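PDB 3PR7: UspA1 from Moraxella catarrhalis, which acts as a trimeric surface adhesin of the bacterium and binds fibronectin and the host receptor CEACAM1. Local coordinates for residues Gly20-Ala25 / Gly34-Lys39; Asn26-Thr31 / Lys41-Thr46; Gly50-Ala55 / Gly65-Ala70; Lys235-Val240 / Asn261-Val266. All blocks are in the same frame, centred on the assembly; numbering follows the deposited sequence.

Interaction 1: residues Gly20-Ala25 / Gly34-Lys39; sequences GDNNTA and GGDYNK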
loop_
_atom_site.group_PDB
_atom_site.type_symbol
_atom_site.label_atom_id
_atom_site.label_comp_id
_atom_site.label_asym_id
_atom_site.label_seq_id
_atom_site.Cartn_x
_atom_site.Cartn_y
_atom_site.Cartn_z
ATOM N N GLY A 20 9.710 -46.163 -2.434
ATOM C CA GLY A 20 8.925 -46.736 -3.519
ATOM C C GLY A 20 9.763 -47.409 -4.582
ATOM O O GLY A 20 10.961 -47.143 -4.707
ATOM N N ASP A 21 9.121 -48.283 -5.353
ATOM C CA ASP A 21 9.779 -49.008 -6.437
ATOM C C ASP A 21 10.116 -48.114 -7.629
ATOM O O ASP A 21 10.976 -48.459 -8.443
ATOM C CB ASP A 21 8.906 -50.181 -6.899
ATOM C CG ASP A 21 8.988 -51.384 -5.969
ATOM O OD1 ASP A 21 9.780 -51.356 -5.002
ATOM O OD2 ASP A 21 8.260 -52.369 -6.213
ATOM N N ASN A 22 9.443 -46.969 -7.720
ATOM C CA ASN A 22 9.574 -46.084 -8.875
ATOM C C ASN A 22 10.301 -44.767 -8.596
ATOM O O ASN A 22 10.342 -43.882 -9.454
ATOM C CB ASN A 22 8.204 -45.829 -9.507
ATOM C CG ASN A 22 7.593 -47.085 -10.099
ATOM O OD1 ASN A 22 7.679 -47.319 -11.303
ATOM N ND2 ASN A 22 6.977 -47.902 -9.253
ATOM N N ASN A 23 10.869 -44.644 -7.399
ATOM C CA ASN A 23 11.730 -43.515 -7.071
ATOM C C ASN A 23 13.080 -43.673 -7.762
ATOM O O ASN A 23 13.766 -44.677 -7.565
ATOM C CB ASN A 23 11.915 -43.390 -5.554
ATOM C CG ASN A 23 10.655 -42.927 -4.843
ATOM O OD1 ASN A 23 9.809 -42.247 -5.421
ATOM N ND2 ASN A 23 10.534 -43.287 -3.572
ATOM N N THR A 24 13.450 -42.694 -8.583
ATOM C CA THR A 24 14.692 -42.769 -9.355
ATOM C C THR A 24 15.657 -41.637 -9.026
ATOM O O THR A 24 15.247 -40.497 -8.802
ATOM C CB THR A 24 14.435 -42.790 -10.883
ATOM O OG1 THR A 24 13.659 -41.647 -11.261
ATOM C CG2 THR A 24 13.705 -44.064 -11.301
ATOM N N ALA A 25 16.944 -41.972 -8.999
ATOM C CA ALA A 25 18.007 -40.997 -8.793
ATOM C C ALA A 25 19.032 -41.079 -9.920
ATOM O O ALA A 25 19.421 -42.170 -10.344
ATOM C CB ALA A 25 18.673 -41.215 -7.451
ATOM N N GLY A 34 10.842 -40.829 0.735
ATOM C CA GLY A 34 9.833 -41.868 0.571
ATOM C C GLY A 34 8.819 -41.561 -0.511
ATOM O O GLY A 34 9.138 -40.907 -1.504
ATOM N N GLY A 35 7.590 -42.034 -0.314
ATOM C CA GLY A 35 6.549 -41.908 -1.326
ATOM C C GLY A 35 6.878 -42.753 -2.542
ATOM O O GLY A 35 7.539 -43.785 -2.420
ATOM N N ASP A 36 6.428 -42.312 -3.714
ATOM C CA ASP A 36 6.664 -43.054 -4.949
ATOM C C ASP A 36 6.668 -42.149 -6.181
ATOM O O ASP A 36 6.096 -41.055 -6.163
ATOM C CB ASP A 36 5.620 -44.169 -5.107
ATOM C CG ASP A 36 6.149 -45.376 -5.878
ATOM O OD1 ASP A 36 7.367 -45.439 -6.160
ATOM O OD2 ASP A 36 5.336 -46.270 -6.198
ATOM N N TYR A 37 7.332 -42.624 -7.239
ATOM C CA TYR A 37 7.396 -41.958 -8.552
ATOM C C TYR A 37 8.127 -40.615 -8.546
ATOM O O TYR A 37 7.916 -39.774 -9.426
ATOM C CB TYR A 37 6.001 -41.828 -9.182
ATOM C CG TYR A 37 5.390 -43.152 -9.564
ATOM C CD1 TYR A 37 5.643 -43.723 -10.811
ATOM C CD2 TYR A 37 4.561 -43.838 -8.679
ATOM C CE1 TYR A 37 5.083 -44.944 -11.168
ATOM C CE2 TYR A 37 3.998 -45.062 -9.024
ATOM C CZ TYR A 37 4.264 -45.607 -10.269
ATOM O OH TYR A 37 3.708 -46.814 -10.615
ATOM N N ASN A 38 8.997 -40.434 -7.559
ATOM C CA ASN A 38 9.793 -39.223 -7.438
ATOM C C ASN A 38 11.125 -39.339 -8.181
ATOM O O ASN A 38 11.817 -40.350 -8.074
ATOM C CB ASN A 38 10.019 -38.894 -5.962
ATOM C CG ASN A 38 8.718 -38.689 -5.204
ATOM O OD1 ASN A 38 7.860 -37.913 -5.619
ATOM N ND2 ASN A 38 8.569 -39.384 -4.086
ATOM N N LYS A 39 11.462 -38.303 -8.947
ATOM C CA LYS A 39 12.720 -38.257 -9.692
ATOM C C LYS A 39 13.667 -37.225 -9.096
ATOM O O LYS A 39 13.248 -36.129 -8.720
ATOM C CB LYS A 39 12.484 -37.895 -11.162
ATOM C CG LYS A 39 11.756 -38.928 -12.008
ATOM C CD LYS A 39 11.824 -38.523 -13.481
ATOM C CE LYS A 39 10.570 -38.922 -14.250
ATOM N NZ LYS A 39 10.496 -40.384 -14.510
#
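Residues Gly20-Ala25 and Gly34-Lys39 run parallel on successive turns of the beta-roll. From Asn22 and Tyr37 onward they are in step, and Thr24 pairs with Lys39 as a parallel beta bridge with CA atoms 4.9 Å apart. The backbone bond there runs from Thr24 N to Asn38 O, 2.9 Å. Before it both chains are in loops, and side chains supply the hydrogen bonds between them.

Asn23 is the main link. Its CG stands beside its own backbone N (chi1 -71°), and the amide reaches across to the neighbouring turn. OD1 accepts from Asn38 N at 2.9 Å, in the carbonyl plane of the side chain and nearly straight at 163°. ND2 gives a bond to Gly35 O, 3.2 Å, arriving from above that carbonyl plane, and a weak one to Gly34 O. From the Gly34-Lys39 side, Asp36 reaches over and its OD1 accepts from Asn22 N at 3.0 Å on the syn lone pair.

On the outer side the Asn22 amide lies stacked on one face of the Tyr37 ring, the planes 13° apart. Asn22 CB makes a CH-pi contact, 3.7 Å from the centroid of the Tyr37 ring. Beyond it, Thr24 OG1 rests against Lys39 CG.

Asn38 repeats the role of Asn23 one turn on, where its OD1 accepts from Asn53 N. Tyr37 likewise stacks on Phe52. The buried asparagine amide thus takes over backbone pairing where the chain bends, as in an asparagine ladder. Its two ends bond a backbone N-H and backbone carbonyls of the next turn, which probably compensates for the break in strand pairing there.

Interaction 2: residues Asn26-Thr31 / Lys41-Thr46; sequences NGTYLT and KGRYST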
loop_
_atom_site.group_PDB
_atom_site.type_symbol
_atom_site.label_atom_id
_atom_site.label_comp_id
_atom_site.label_asym_id
_atom_site.label_seq_id
_atom_site.Cartn_x
_atom_site.Cartn_y
_atom_site.Cartn_z
ATOM N N ASN A 26 19.457 -39.915 -10.400
ATOM C CA ASN A 26 20.412 -39.818 -11.497
ATOM C C ASN A 26 21.418 -38.699 -11.220
ATOM O O ASN A 26 21.340 -37.612 -11.800
ATOM C CB ASN A 26 19.667 -39.595 -12.822
ATOM C CG ASN A 26 20.576 -39.679 -14.040
ATOM O OD1 ASN A 26 21.641 -40.298 -14.005
ATOM N ND2 ASN A 26 20.148 -39.055 -15.134
ATOM N N GLY A 27 22.352 -38.972 -10.314
ATOM C CA GLY A 27 23.349 -37.987 -9.904
ATOM C C GLY A 27 24.037 -38.326 -8.596
ATOM O O GLY A 27 24.122 -39.494 -8.215
ATOM N N THR A 28 24.515 -37.295 -7.905
ATOM C CA THR A 28 25.332 -37.462 -6.705
ATOM C C THR A 28 24.674 -36.834 -5.475
ATOM O O THR A 28 24.109 -35.744 -5.554
ATOM C CB THR A 28 26.740 -36.853 -6.919
ATOM O OG1 THR A 28 27.247 -37.251 -8.199
ATOM C CG2 THR A 28 27.715 -37.308 -5.848
ATOM N N TYR A 29 24.754 -37.538 -4.346
ATOM C CA TYR A 29 24.203 -37.092 -3.056
ATOM C C TYR A 29 22.741 -36.639 -3.109
ATOM O O TYR A 29 22.351 -35.679 -2.441
ATOM C CB TYR A 29 25.086 -36.014 -2.412
ATOM C CG TYR A 29 26.467 -36.493 -2.027
ATOM C CD1 TYR A 29 26.657 -37.342 -0.934
ATOM C CD2 TYR A 29 27.588 -36.092 -2.750
ATOM C CE1 TYR A 29 27.931 -37.786 -0.580
ATOM C CE2 TYR A 29 28.866 -36.529 -2.405
ATOM C CZ TYR A 29 29.028 -37.373 -1.321
ATOM O OH TYR A 29 30.288 -37.805 -0.977
ATOM N N LEU A 30 21.943 -37.336 -3.913
ATOM C CA LEU A 30 20.508 -37.082 -3.990
ATOM C C LEU A 30 19.808 -37.830 -2.867
ATOM O O LEU A 30 20.323 -38.835 -2.373
ATOM C CB LEU A 30 19.948 -37.527 -5.345
ATOM C CG LEU A 30 20.661 -37.014 -6.604
ATOM C CD1 LEU A 30 20.182 -37.710 -7.869
ATOM C CD2 LEU A 30 20.657 -35.490 -6.756
ATOM N N THR A 31 18.646 -37.333 -2.452
ATOM C CA THR A 31 17.846 -38.001 -1.423
ATOM C C THR A 31 16.352 -37.954 -1.708
ATOM O O THR A 31 15.802 -36.910 -2.066
ATOM C CB THR A 31 18.105 -37.435 -0.005
ATOM O OG1 THR A 31 18.214 -36.010 -0.059
ATOM C CG2 THR A 31 19.385 -37.995 0.563
ATOM N N LYS A 41 17.678 -35.520 -10.013
ATOM C CA LYS A 41 18.824 -35.395 -10.907
ATOM C C LYS A 41 19.769 -34.333 -10.357
ATOM O O LYS A 41 19.406 -33.584 -9.449
ATOM C CB LYS A 41 18.372 -35.006 -12.317
ATOM C CG LYS A 41 17.772 -36.139 -13.135
ATOM C CD LYS A 41 17.152 -35.607 -14.419
ATOM C CE LYS A 41 16.846 -36.731 -15.395
ATOM N NZ LYS A 41 16.268 -36.211 -16.665
ATOM N N GLY A 42 20.978 -34.273 -10.908
ATOM C CA GLY A 42 21.956 -33.263 -10.513
ATOM C C GLY A 42 22.753 -33.662 -9.288
ATOM O O GLY A 42 23.132 -34.823 -9.136
ATOM N N ARG A 43 23.013 -32.689 -8.418
ATOM C CA ARG A 43 23.777 -32.921 -7.197
ATOM C C ARG A 43 23.130 -32.260 -5.985
ATOM O O ARG A 43 22.685 -31.115 -6.056
ATOM C CB ARG A 43 25.225 -32.435 -7.354
ATOM C CG ARG A 43 26.110 -33.369 -8.168
ATOM C CD ARG A 43 27.572 -33.303 -7.728
ATOM N NE ARG A 43 28.347 -32.309 -8.469
ATOM C CZ ARG A 43 28.638 -31.087 -8.029
ATOM N NH1 ARG A 43 28.221 -30.678 -6.835
ATOM N NH2 ARG A 43 29.350 -30.266 -8.789
ATOM N N TYR A 44 23.073 -33.003 -4.880
ATOM C CA TYR A 44 22.619 -32.494 -3.576
ATOM C C TYR A 44 21.150 -32.059 -3.525
ATOM O O TYR A 44 20.776 -31.208 -2.714
ATOM C CB TYR A 44 23.533 -31.366 -3.080
ATOM C CG TYR A 44 24.975 -31.778 -2.918
ATOM C CD1 TYR A 44 25.383 -32.527 -1.815
ATOM C CD2 TYR A 44 25.934 -31.420 -3.865
ATOM C CE1 TYR A 44 26.710 -32.912 -1.658
ATOM C CE2 TYR A 44 27.266 -31.799 -3.718
ATOM C CZ TYR A 44 27.645 -32.547 -2.611
ATOM O OH TYR A 44 28.958 -32.929 -2.453
ATOM N N SER A 45 20.326 -32.651 -4.382
ATOM C CA SER A 45 18.902 -32.344 -4.412
ATOM C C SER A 45 18.119 -33.294 -3.512
ATOM O O SER A 45 18.575 -34.402 -3.228
ATOM C CB SER A 45 18.383 -32.383 -5.846
ATOM O OG SER A 45 18.986 -31.354 -6.610
ATOM N N THR A 46 16.946 -32.851 -3.063
ATOM C CA THR A 46 16.190 -33.556 -2.026
ATOM C C THR A 46 14.680 -33.524 -2.264
ATOM O O THR A 46 14.117 -32.481 -2.597
ATOM C CB THR A 46 16.469 -32.944 -0.627
ATOM O OG1 THR A 46 17.882 -32.836 -0.412
ATOM C CG2 THR A 46 15.847 -33.784 0.488
#
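Tyr29 and Tyr44 lie side by side and point the same way, with ring planes 8° apart. The rings are slid so far that they barely overlap, and their centroids are 5.1 Å apart. Tyr29 CD2 and CB both lie against the Tyr44 ring, CD2 at 3.5 Å from Tyr44 CE1, and the Tyr44 hydroxyl sits near the same CD2. The Leu30 side chain reaches back over the neighbouring corner, where its CD2 lies against the carbonyl oxygen of Gly42 at 3.5 Å and near Ser45 CB.

Backbone hydrogen bonds follow a parallel ladder. Thr28 N binds Gly42 O at 3.1 Å, and Tyr44 N binds Thr28 O at 3.0 Å. Further on, Thr31 N binds Ser45 O, also at 3.0 Å. The bond from Gly42 N to Asn26 O is weak. Several CA-H...O contacts fill in between these bonds.

Both chains turn a corner at a glycine, Gly27 in one and Gly42 in the other. The corners stack in register, fifteen residues apart, as expected for successive turns of a YadA-like left-handed beta-roll.

Among polar side chains, Thr31 OG1 and Thr46 OG1 come within 3.2 Å. Thr46 OG1 is also hydrogen-bonded to Ser64 OG of the third subunit. The Thr31 hydroxyl stands between its backbone N and carbonyl carbon (chi1 41°), on the side of Thr46.

At the exposed side, aliphatic parts do the touching. Thr28 CB packs on Arg43 CD at 3.7 Å, and Asn26 CB meets Lys41 CG. Arg43 has a long, weak ion pair with Glu58. Across the trimer interface, Tyr29 packs on Asp36 and Tyr44 on Leu51, both of the third subunit.

Interaction 3: residues Gly50-Ala55 / Gly65-Ala70; sequences GLFNEA and GGYNKA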
loop_
_atom_site.group_PDB
_atom_site.type_symbol
_atom_site.label_atom_id
_atom_site.label_comp_id
_atom_site.label_asym_id
_atom_site.label_seq_id
_atom_site.Cartn_x
_atom_site.Cartn_y
_atom_site.Cartn_z
ATOM N N GLY A 50 6.166 -37.918 -0.854
ATOM C CA GLY A 50 5.026 -37.533 -1.674
ATOM C C GLY A 50 4.933 -38.316 -2.968
ATOM O O GLY A 50 5.309 -39.485 -3.023
ATOM N N LEU A 51 4.437 -37.666 -4.015
ATOM C CA LEU A 51 4.123 -38.360 -5.255
ATOM C C LEU A 51 4.448 -37.540 -6.505
ATOM O O LEU A 51 4.038 -36.386 -6.618
ATOM C CB LEU A 51 2.647 -38.784 -5.255
ATOM C CG LEU A 51 2.260 -39.474 -6.566
ATOM C CD1 LEU A 51 2.702 -40.930 -6.691
ATOM C CD2 LEU A 51 0.842 -39.233 -7.025
ATOM N N PHE A 52 5.179 -38.159 -7.434
ATOM C CA PHE A 52 5.538 -37.563 -8.732
ATOM C C PHE A 52 6.249 -36.212 -8.662
ATOM O O PHE A 52 6.015 -35.326 -9.490
ATOM C CB PHE A 52 4.324 -37.487 -9.666
ATOM C CG PHE A 52 4.107 -38.729 -10.466
ATOM C CD1 PHE A 52 4.973 -39.058 -11.507
ATOM C CD2 PHE A 52 3.043 -39.576 -10.184
ATOM C CE1 PHE A 52 4.785 -40.212 -12.254
ATOM C CE2 PHE A 52 2.844 -40.736 -10.924
ATOM C CZ PHE A 52 3.720 -41.055 -11.962
ATOM N N ASN A 53 7.127 -36.070 -7.676
ATOM C CA ASN A 53 7.914 -34.859 -7.529
ATOM C C ASN A 53 9.238 -34.968 -8.285
ATOM O O ASN A 53 9.884 -36.014 -8.263
ATOM C CB ASN A 53 8.134 -34.543 -6.045
ATOM C CG ASN A 53 6.830 -34.240 -5.311
ATOM O OD1 ASN A 53 6.008 -33.451 -5.779
ATOM N ND2 ASN A 53 6.643 -34.863 -4.154
ATOM N N GLU A 54 9.612 -33.897 -8.982
ATOM C CA GLU A 54 10.876 -33.837 -9.718
ATOM C C GLU A 54 11.781 -32.752 -9.153
ATOM O O GLU A 54 11.476 -31.564 -9.250
ATOM C CB GLU A 54 10.638 -33.554 -11.202
ATOM C CG GLU A 54 10.364 -34.769 -12.069
ATOM C CD GLU A 54 10.449 -34.451 -13.558
ATOM O OE1 GLU A 54 9.757 -33.513 -14.021
ATOM O OE2 GLU A 54 11.211 -35.142 -14.268
ATOM N N ALA A 55 12.896 -33.163 -8.559
ATOM C CA ALA A 55 13.907 -32.216 -8.108
ATOM C C ALA A 55 15.200 -32.447 -8.878
ATOM O O ALA A 55 15.946 -33.382 -8.592
ATOM C CB ALA A 55 14.134 -32.336 -6.608
ATOM N N GLY A 65 4.250 -33.271 -1.026
ATOM C CA GLY A 65 3.103 -33.010 -1.885
ATOM C C GLY A 65 3.155 -33.819 -3.165
ATOM O O GLY A 65 3.787 -34.874 -3.216
ATOM N N GLY A 66 2.496 -33.317 -4.202
ATOM C CA GLY A 66 2.408 -34.039 -5.461
ATOM C C GLY A 66 2.700 -33.213 -6.697
ATOM O O GLY A 66 2.366 -32.026 -6.757
ATOM N N TYR A 67 3.333 -33.855 -7.679
ATOM C CA TYR A 67 3.513 -33.303 -9.028
ATOM C C TYR A 67 4.253 -31.964 -9.062
ATOM O O TYR A 67 4.054 -31.152 -9.973
ATOM C CB TYR A 67 2.165 -33.203 -9.752
ATOM C CG TYR A 67 1.326 -34.457 -9.643
ATOM C CD1 TYR A 67 1.480 -35.503 -10.553
ATOM C CD2 TYR A 67 0.385 -34.604 -8.625
ATOM C CE1 TYR A 67 0.722 -36.660 -10.448
ATOM C CE2 TYR A 67 -0.381 -35.756 -8.516
ATOM C CZ TYR A 67 -0.208 -36.776 -9.430
ATOM O OH TYR A 67 -0.972 -37.913 -9.327
ATOM N N ASN A 68 5.109 -31.747 -8.070
ATOM C CA ASN A 68 5.908 -30.534 -7.996
ATOM C C ASN A 68 7.202 -30.688 -8.786
ATOM O O ASN A 68 7.750 -31.786 -8.879
ATOM C CB ASN A 68 6.192 -30.170 -6.537
ATOM C CG ASN A 68 4.928 -29.824 -5.766
ATOM O OD1 ASN A 68 4.070 -29.081 -6.250
ATOM N ND2 ASN A 68 4.809 -30.360 -4.560
ATOM N N LYS A 69 7.674 -29.590 -9.368
ATOM C CA LYS A 69 8.906 -29.608 -10.152
ATOM C C LYS A 69 9.862 -28.494 -9.742
ATOM O O LYS A 69 9.625 -27.318 -10.020
ATOM C CB LYS A 69 8.605 -29.535 -11.650
ATOM C CG LYS A 69 8.036 -30.816 -12.229
ATOM C CD LYS A 69 7.543 -30.607 -13.653
ATOM C CE LYS A 69 7.021 -31.906 -14.245
ATOM N NZ LYS A 69 6.569 -31.759 -15.655
ATOM N N ALA A 70 10.936 -28.884 -9.063
ATOM C CA ALA A 70 12.005 -27.964 -8.710
ATOM C C ALA A 70 13.215 -28.212 -9.600
ATOM O O ALA A 70 14.179 -28.867 -9.196
ATOM C CB ALA A 70 12.372 -28.100 -7.239
#
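Leu51 and Asn53 form the close-knit inner part of this contact with residues Gly65-Ala70. Gly65 O is gripped twice: by Leu51 N in its carbonyl plane, and by Asn53 ND2 from above that plane, each at 3.0 Å. The other end of the Asn53 amide, OD1, accepts from Asn68 N at 3.0 Å, in its own carbonyl plane. The amide is therefore held at both ends, which fixes its rotation. Backbone bonds continue the pairing. Tyr67 N binds Leu51 O, Glu54 N binds Asn68 O almost straight at 172°, and Ala70 N binds Glu54 O. Leu51 has CG anti to its backbone N (chi1 178°), and its CD2 packs alongside the hydroxyl end of Tyr67, where the second subunit also makes contact.

The outer side is looser. The Phe52 and Tyr67 rings are near parallel, planes at 10°, but slid apart with centroids at 5.7 Å, and Phe52 CB does the touching at Tyr67 CD1. Glu54 and Lys69 run side by side on one face of the sheet. Their salt bridge is long, 4.0 Å from Glu54 OE1 to Lys69 NZ.

Strands 54-55 and 69-70 are neighbours in a parallel sheet, from successive turns of the roll. Asn53 packs on Ile47 and Ile62 of strands 46-47 and 61-62, on another face of the roll, while Asn68 OD1 passes the ladder on to Asn83 N. Leu51 and Tyr67 meet Tyr44 and Tyr74 of the second subunit.

Interaction 4: residues Lys235-Val240 / Asn261-Val266; sequences KAATIV and NGTVSV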
loop_
_atom_site.group_PDB
_atom_site.type_symbol
_atom_site.label_atom_id
_atom_site.label_comp_id
_atom_site.label_asym_id
_atom_site.label_seq_id
_atom_site.Cartn_x
_atom_site.Cartn_y
_atom_site.Cartn_z
ATOM N N LYS A 235 -11.778 21.219 -16.561
ATOM C CA LYS A 235 -12.083 22.374 -17.404
ATOM C C LYS A 235 -10.801 22.952 -17.990
ATOM O O LYS A 235 -9.771 23.020 -17.314
ATOM C CB LYS A 235 -12.823 23.439 -16.588
ATOM C CG LYS A 235 -13.498 24.539 -17.397
ATOM C CD LYS A 235 -14.640 25.153 -16.601
ATOM C CE LYS A 235 -15.397 26.206 -17.391
ATOM N NZ LYS A 235 -14.859 27.576 -17.162
ATOM N N ALA A 236 -10.872 23.360 -19.254
ATOM C CA ALA A 236 -9.739 23.984 -19.928
ATOM C C ALA A 236 -9.437 25.360 -19.335
ATOM O O ALA A 236 -10.351 26.143 -19.056
ATOM C CB ALA A 236 -10.004 24.089 -21.423
ATOM N N ALA A 237 -8.151 25.633 -19.132
ATOM C CA ALA A 237 -7.697 26.927 -18.631
ATOM C C ALA A 237 -7.933 28.025 -19.660
ATOM O O ALA A 237 -7.679 27.836 -20.852
ATOM C CB ALA A 237 -6.223 26.863 -18.249
ATOM N N THR A 238 -8.434 29.164 -19.191
ATOM C CA THR A 238 -8.656 30.330 -20.045
ATOM C C THR A 238 -7.802 31.505 -19.575
ATOM O O THR A 238 -7.649 31.727 -18.371
ATOM C CB THR A 238 -10.146 30.757 -20.074
ATOM O OG1 THR A 238 -10.570 31.146 -18.761
ATOM C CG2 THR A 238 -11.037 29.622 -20.580
ATOM N N ILE A 239 -7.240 32.247 -20.529
ATOM C CA ILE A 239 -6.463 33.445 -20.212
ATOM C C ILE A 239 -7.419 34.618 -20.010
ATOM O O ILE A 239 -8.221 34.937 -20.890
ATOM C CB ILE A 239 -5.419 33.788 -21.314
ATOM C CG1 ILE A 239 -4.603 32.549 -21.707
ATOM C CG2 ILE A 239 -4.496 34.918 -20.844
ATOM C CD1 ILE A 239 -3.855 32.682 -23.036
ATOM N N VAL A 240 -7.341 35.240 -18.836
ATOM C CA VAL A 240 -8.226 36.349 -18.486
ATOM C C VAL A 240 -7.403 37.535 -17.982
ATOM O O VAL A 240 -7.200 37.699 -16.775
ATOM C CB VAL A 240 -9.288 35.940 -17.423
ATOM C CG1 VAL A 240 -10.360 37.014 -17.287
ATOM C CG2 VAL A 240 -9.934 34.602 -17.772
ATOM N N ASN A 261 -1.482 25.328 -17.695
ATOM C CA ASN A 261 -1.284 24.559 -16.462
ATOM C C ASN A 261 -2.463 23.679 -16.083
ATOM O O ASN A 261 -2.335 22.824 -15.208
ATOM C CB ASN A 261 -0.986 25.455 -15.241
ATOM C CG ASN A 261 -0.293 26.746 -15.638
ATOM O OD1 ASN A 261 -0.953 27.822 -15.689
ATOM N ND2 ASN A 261 1.061 26.650 -15.907
ATOM N N GLY A 262 -3.611 23.901 -16.712
ATOM C CA GLY A 262 -4.840 23.239 -16.292
ATOM C C GLY A 262 -5.471 24.007 -15.147
ATOM O O GLY A 262 -4.959 25.047 -14.729
ATOM N N THR A 263 -6.591 23.503 -14.640
ATOM C CA THR A 263 -7.320 24.201 -13.587
ATOM C C THR A 263 -7.712 23.266 -12.456
ATOM O O THR A 263 -8.029 22.097 -12.690
ATOM C CB THR A 263 -8.596 24.901 -14.124
ATOM O OG1 THR A 263 -9.599 23.924 -14.430
ATOM C CG2 THR A 263 -8.293 25.721 -15.364
ATOM N N VAL A 264 -7.692 23.787 -11.234
ATOM C CA VAL A 264 -8.174 23.050 -10.073
ATOM C C VAL A 264 -9.702 23.107 -10.067
ATOM O O VAL A 264 -10.292 24.184 -9.993
ATOM C CB VAL A 264 -7.604 23.618 -8.753
ATOM C CG1 VAL A 264 -8.109 22.819 -7.563
ATOM C CG2 VAL A 264 -6.086 23.615 -8.783
ATOM N N SER A 265 -10.333 21.942 -10.162
ATOM C CA SER A 265 -11.786 21.865 -10.214
ATOM C C SER A 265 -12.367 21.280 -8.933
ATOM O O SER A 265 -11.830 20.310 -8.386
ATOM C CB SER A 265 -12.223 21.027 -11.409
ATOM O OG SER A 265 -13.635 21.015 -11.508
ATOM N N VAL A 266 -13.466 21.868 -8.463
ATOM C CA VAL A 266 -14.109 21.422 -7.220
ATOM C C VAL A 266 -15.542 20.916 -7.419
ATOM O O VAL A 266 -16.207 20.528 -6.458
ATOM C CB VAL A 266 -14.084 22.514 -6.105
ATOM C CG1 VAL A 266 -12.653 22.917 -5.762
ATOM C CG2 VAL A 266 -14.916 23.727 -6.501
#
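Thr263 has its hydroxyl between the backbone N and the carbonyl carbon (chi1 73°), and this turns OG1 to Lys235 and CG2 to Ala237. One side chain thus serves both ends of the contact. Its OG1 donates to Lys235 O at 3.0 Å. The hydroxyl meets the Lys235 carbonyl at a C=O...donor angle of 126°, near the usual lone-pair angle, but tilted 34° from the carbonyl plane.

The methyl branch does the packing. Thr263 CG2 sits 3.5 Å from Ala237 CA and 3.7 Å from Ala237 CB. The same CB approaches Gly262 O at 4.2 Å. Of the Lys235 side chain, CB comes nearest, beside the Thr263 hydroxyl, and its end leads away.

The two segments are not paired as strands. Residues Lys235-Val240 form a loop that touches Gly262 and Thr263, in the segment that carries strand 264-265. Nearby bonds hold both sides in place: Ala237 N donates to Gln222 OE1, and Ser265 OG bonds Ala233 O. Other subunits close round the site. Val264 and Ser265 join a parallel beta ladder with a strand of the third subunit, and Thr263 packs on Val276 of that chain. Thr238 OG1 bonds Glu282 of the second subunit.

The contact is small, burying 186 Å². One hydroxyl bond to a backbone carbonyl and one methyl against Ala237 make up most of the link, so it rests largely on a single threonine, in a place that two other subunits also contact.

In the fold
Interactions 1, 2 and 3 all join neighbouring turns of the N-terminal beta-roll and touch one another. Interactions 1 and 3 lie on the same run of parallel strands, beginning with 24-26, and share the asparagine ladder, whereas interaction 2 holds the glycine corners between strands. Interaction 3 is the most buried; interactions 1 and 2 mix buried residues with exposed ones. Backbone ladders dominate interaction 2, while buried amides add to the pairing in interactions 1 and 3. Interaction 4 stands apart, its centre about 62 Å from that of interaction 3, where a loop touches the segment carrying strand 264-265 amid subunit contacts. It lacks the repeated pairing of the roll.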